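PDB 4Z9D: pertussis toxin-like subunit ArtA from Escherichia coli, which probably transfers ADP-ribose from bound NAD to trimeric G proteins, as the enzymatic subunit of a pertussis-like AB5 toxin. Local coordinates for residues R83-N86 / I87-P90; S106-E109 / R110-R114. The protein carries 2 engineered substitutions. All coordinates share one frame; numbering follows the deposited sequence.

Interaction 1 of 2, residues R83-N86 / I87-P90; sequences RANN and IFYP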
loop_
_atom_site.group_PDB
_atom_site.type_symbol
_atom_site.label_atom_id
_atom_site.label_comp_id
_atom_site.label_asym_id
_atom_site.label_seq_id
_atom_site.Cartn_x
_atom_site.Cartn_y
_atom_site.Cartn_z
ATOM N N ARG A 83 6.682 -9.364 0.578
ATOM C CA ARG A 83 6.132 -10.547 -0.068
ATOM C C ARG A 83 4.624 -10.596 0.141
ATOM O O ARG A 83 4.133 -10.524 1.270
ATOM C CB ARG A 83 6.783 -11.831 0.457
ATOM C CG ARG A 83 6.092 -13.102 -0.037
ATOM C CD ARG A 83 6.934 -14.338 0.263
ATOM N NE ARG A 83 7.125 -14.530 1.700
ATOM C CZ ARG A 83 6.191 -14.994 2.533
ATOM N NH1 ARG A 83 4.981 -15.307 2.080
ATOM N NH2 ARG A 83 6.465 -15.141 3.823
ATOM N N ALA A 84 3.885 -10.670 -0.960
ATOM C CA ALA A 84 2.428 -10.721 -0.893
ATOM C C ALA A 84 1.974 -12.159 -0.710
ATOM O O ALA A 84 2.639 -13.093 -1.164
ATOM C CB ALA A 84 1.802 -10.132 -2.156
ATOM N N ASN A 85 0.860 -12.334 -0.017
ATOM C CA ASN A 85 0.232 -13.652 0.094
ATOM C C ASN A 85 -1.287 -13.484 0.080
ATOM O O ASN A 85 -1.777 -12.492 -0.455
ATOM C CB ASN A 85 0.727 -14.408 1.335
ATOM C CG ASN A 85 0.503 -13.658 2.624
ATOM O OD1 ASN A 85 -0.302 -12.726 2.697
ATOM N ND2 ASN A 85 1.212 -14.080 3.675
ATOM N N ASN A 86 -2.035 -14.450 0.616
ATOM C CA ASN A 86 -3.493 -14.432 0.455
ATOM C C ASN A 86 -4.189 -13.328 1.270
ATOM O O ASN A 86 -5.401 -13.159 1.195
ATOM C CB ASN A 86 -4.096 -15.790 0.819
ATOM C CG ASN A 86 -3.819 -16.867 -0.226
ATOM O OD1 ASN A 86 -4.141 -18.035 -0.005
ATOM N ND2 ASN A 86 -3.245 -16.482 -1.370
ATOM N N ILE A 87 -3.402 -12.598 2.048
ATOM C CA ILE A 87 -3.855 -11.428 2.793
ATOM C C ILE A 87 -4.024 -10.223 1.855
ATOM O O ILE A 87 -4.749 -9.271 2.159
ATOM C CB ILE A 87 -2.807 -11.077 3.905
ATOM C CG1 ILE A 87 -2.591 -12.261 4.853
ATOM C CG2 ILE A 87 -3.166 -9.799 4.676
ATOM C CD1 ILE A 87 -1.471 -12.037 5.863
ATOM N N PHE A 88 -3.390 -10.318 0.690
ATOM C CA PHE A 88 -3.316 -9.235 -0.290
ATOM C C PHE A 88 -4.301 -9.474 -1.419
ATOM O O PHE A 88 -4.437 -10.596 -1.905
ATOM C CB PHE A 88 -1.897 -9.114 -0.861
ATOM C CG PHE A 88 -0.849 -8.725 0.157
ATOM C CD1 PHE A 88 -0.481 -9.608 1.169
ATOM C CD2 PHE A 88 -0.214 -7.489 0.082
ATOM C CE1 PHE A 88 0.497 -9.277 2.091
ATOM C CE2 PHE A 88 0.768 -7.141 1.004
ATOM C CZ PHE A 88 1.125 -8.039 2.012
ATOM N N TYR A 89 -4.978 -8.416 -1.840
ATOM C CA TYR A 89 -5.961 -8.477 -2.933
ATOM C C TYR A 89 -5.695 -7.388 -3.957
ATOM O O TYR A 89 -5.598 -6.226 -3.588
ATOM C CB TYR A 89 -7.391 -8.289 -2.409
ATOM C CG TYR A 89 -7.910 -9.371 -1.496
ATOM C CD1 TYR A 89 -7.550 -9.415 -0.152
ATOM C CD2 TYR A 89 -8.819 -10.314 -1.964
ATOM C CE1 TYR A 89 -8.048 -10.406 0.688
ATOM C CE2 TYR A 89 -9.326 -11.302 -1.127
ATOM C CZ TYR A 89 -8.938 -11.338 0.187
ATOM O OH TYR A 89 -9.447 -12.317 1.008
ATOM N N PRO A 90 -5.557 -7.750 -5.237
ATOM C CA PRO A 90 -5.628 -6.715 -6.273
ATOM C C PRO A 90 -7.022 -6.091 -6.244
ATOM O O PRO A 90 -7.988 -6.808 -5.972
ATOM C CB PRO A 90 -5.391 -7.489 -7.578
ATOM C CG PRO A 90 -4.813 -8.809 -7.155
ATOM C CD PRO A 90 -5.415 -9.094 -5.808
#
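N85 and F88 close a type I beta turn: the amide N of F88 reaches N85 O at 2.9 Å with an N-H...O angle of 160°. The turn carries the chain from strand 77-83 of the four-stranded antiparallel sheet into strand 88-90, an outer strand of the three-stranded sheet of this ADP-ribosyltransferase fold. A second bond nests inside it. N85 OD1 accepts from I87 N at 3.2 Å, which makes an Asx turn. In both bonds the donor stands well above the carbonyl plane. The N85 amide group can bend back over its own turn because chi1 of 57° tucks CG between the backbone N and the carbonyl carbon.

Carbon atoms crowd that oxygen as well. N85 and I87 point the same way, side by side, and OD1 sits only 3.2 Å from I87 CG1. The same OD1 also lies in the plane of the F88 ring, at its edge, 3.5 Å from F88 CD1.

A84 meets the same ring over a face. Its CA lies 3.8 Å from the ring centroid and 15° off the normal, a CH-pi contact, while A84 CB packs against F88 CG. I119 and A121 of strand 118-122 and V7 of strand 6-11 also touch this phenylalanine, so it joins the turn to both sheets.

Partners outside the turn take up other polar groups. R83 reaches T161 and V157 O through its guanidinium nitrogens, A84 O also takes T161 OG1, and N86 ND2 makes a weak bond to F162 O. Y89 leaves the backbone pointing away from 83-86, but its ring passes the N86 carbonyl obliquely, with CE1 3.9 Å from N86 O.

Interaction 2 of 2, residues S106-E109 / R110-R114; sequences SGFE and RIMMR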
loop_
_atom_site.group_PDB
_atom_site.type_symbol
_atom_site.label_atom_id
_atom_site.label_comp_id
_atom_site.label_asym_id
_atom_site.label_seq_id
_atom_site.Cartn_x
_atom_site.Cartn_y
_atom_site.Cartn_z
ATOM N N SER A 106 -16.453 7.140 -10.610
ATOM C CA SER A 106 -16.425 8.252 -11.552
ATOM C C SER A 106 -15.383 8.046 -12.635
ATOM O O SER A 106 -14.489 7.207 -12.500
ATOM C CB SER A 106 -16.145 9.545 -10.812
ATOM O OG SER A 106 -14.797 9.563 -10.391
ATOM N N GLY A 107 -15.476 8.838 -13.701
ATOM C CA GLY A 107 -14.475 8.797 -14.748
ATOM C C GLY A 107 -13.099 9.066 -14.171
ATOM O O GLY A 107 -12.110 8.467 -14.605
ATOM N N PHE A 108 -13.037 9.958 -13.185
ATOM C CA PHE A 108 -11.761 10.334 -12.593
ATOM C C PHE A 108 -11.169 9.183 -11.786
ATOM O O PHE A 108 -9.962 8.942 -11.827
ATOM C CB PHE A 108 -11.903 11.570 -11.712
ATOM C CG PHE A 108 -10.616 11.977 -11.044
ATOM C CD1 PHE A 108 -10.407 11.713 -9.700
ATOM C CD2 PHE A 108 -9.604 12.591 -11.767
ATOM C CE1 PHE A 108 -9.224 12.067 -9.080
ATOM C CE2 PHE A 108 -8.416 12.960 -11.153
ATOM C CZ PHE A 108 -8.224 12.694 -9.809
ATOM N N GLU A 109 -12.006 8.513 -11.005
ATOM C CA GLU A 109 -11.554 7.357 -10.230
ATOM C C GLU A 109 -10.988 6.264 -11.131
ATOM O O GLU A 109 -9.950 5.666 -10.821
ATOM C CB GLU A 109 -12.701 6.816 -9.381
ATOM C CG GLU A 109 -13.070 7.743 -8.228
ATOM C CD GLU A 109 -14.252 7.243 -7.419
ATOM O OE1 GLU A 109 -15.311 6.978 -8.029
ATOM O OE2 GLU A 109 -14.127 7.134 -6.176
ATOM N N ARG A 110 -11.654 6.012 -12.256
ATOM C CA ARG A 110 -11.220 4.933 -13.137
ATOM C C ARG A 110 -9.908 5.282 -13.816
ATOM O O ARG A 110 -9.081 4.402 -14.058
ATOM C CB ARG A 110 -12.306 4.597 -14.162
ATOM C CG ARG A 110 -13.611 4.146 -13.501
ATOM C CD ARG A 110 -14.427 3.209 -14.369
ATOM N NE ARG A 110 -15.619 2.733 -13.663
ATOM C CZ ARG A 110 -15.752 1.507 -13.169
ATOM N NH1 ARG A 110 -16.872 1.157 -12.544
ATOM N NH2 ARG A 110 -14.766 0.630 -13.299
ATOM N N ILE A 111 -9.710 6.561 -14.119
ATOM C CA ILE A 111 -8.421 7.006 -14.646
ATOM C C ILE A 111 -7.297 6.773 -13.625
ATOM O O ILE A 111 -6.205 6.343 -13.980
ATOM C CB ILE A 111 -8.476 8.489 -15.067
ATOM C CG1 ILE A 111 -9.078 8.590 -16.471
ATOM C CG2 ILE A 111 -7.090 9.120 -15.081
ATOM C CD1 ILE A 111 -9.352 9.990 -16.907
ATOM N N MET A 112 -7.579 7.034 -12.357
ATOM C CA MET A 112 -6.593 6.843 -11.299
ATOM C C MET A 112 -6.230 5.360 -11.093
ATOM O O MET A 112 -5.129 5.051 -10.623
ATOM C CB MET A 112 -7.116 7.450 -9.988
ATOM C CG MET A 112 -7.145 8.989 -9.978
ATOM S SD MET A 112 -5.480 9.704 -10.037
ATOM C CE MET A 112 -4.871 9.262 -8.404
ATOM N N MET A 113 -7.145 4.454 -11.454
ATOM C CA MET A 113 -6.948 3.003 -11.255
ATOM C C MET A 113 -6.491 2.300 -12.528
ATOM O O MET A 113 -6.336 1.080 -12.563
ATOM C CB MET A 113 -8.243 2.330 -10.784
ATOM C CG MET A 113 -8.850 2.878 -9.515
ATOM S SD MET A 113 -10.236 1.844 -8.947
ATOM C CE MET A 113 -11.380 1.949 -10.320
ATOM N N ARG A 114 -6.267 3.102 -13.559
ATOM C CA ARG A 114 -6.054 2.604 -14.915
ATOM C C ARG A 114 -4.897 1.623 -15.082
ATOM O O ARG A 114 -4.988 0.687 -15.885
ATOM C CB ARG A 114 -5.831 3.786 -15.854
ATOM C CG ARG A 114 -6.612 3.719 -17.146
ATOM C CD ARG A 114 -6.184 4.875 -18.038
ATOM N NE ARG A 114 -4.733 4.882 -18.169
ATOM C CZ ARG A 114 -4.081 4.499 -19.260
ATOM N NH1 ARG A 114 -4.751 4.110 -20.336
ATOM N NH2 ARG A 114 -2.760 4.527 -19.275
#
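S106 O accepts the amide of R110 at 3.1 Å, the first i to i+4 bond of helix 107-112, and the side chain of S106 works at the same helix end. Its OG takes E109 N at 3.0 Å, nearly straight at 167°. E109 answers in the reverse direction: OE1 receives S106 N at 2.8 Å, using the lone pair that faces away from OE2. With chi1 at -71° the glutamate stem lies beside its own backbone N and the chain then extends back toward S106. OE2 is left to a salt bridge with R37, which ties the cap to helix 32-37.

These reciprocal bonds make a capping box, with S106 as N-cap. Beyond it the backbone pairing continues, I111 N to G107 O and M112 N to F108 O, until M113 N meets E109 O in a weak bond.

R110 lays its CG against S106 O and sends NH1 on to T99 OG1 in helix 92-100. V95 of that helix touches both R110 and M113.

On the surface, F108 and M112 lie alongside one another. M112 CG sits over one ring face, offset toward the rim, 3.8 Å from F108 CE1. The methionine chain bends at chi2 and chi3, and SD stays oblique to the ring in a Met-aromatic contact, 4.8 Å from the F108 centroid.

How the interactions relate
Each contact is local, within its own unbroken stretch of chain, and the two follow one another in series, with helix 92-100 between them. Their centres are about 23 Å apart, their nearest atoms about 9 Å. Interaction 1 is partly buried: its turn links two sheets, and an aromatic ring packs among strands beneath it. Interaction 2 is a surface contact on a short helix, its aromatic-sulfur pair exposed. In each, a side-chain oxygen accepts a backbone N-H: that of an asparagine in the turn of 83-90, that of a serine at the helix start in 106-114. The bound NAD is about 10 Å from the side chain of F88 and about 8 Å from that of M112.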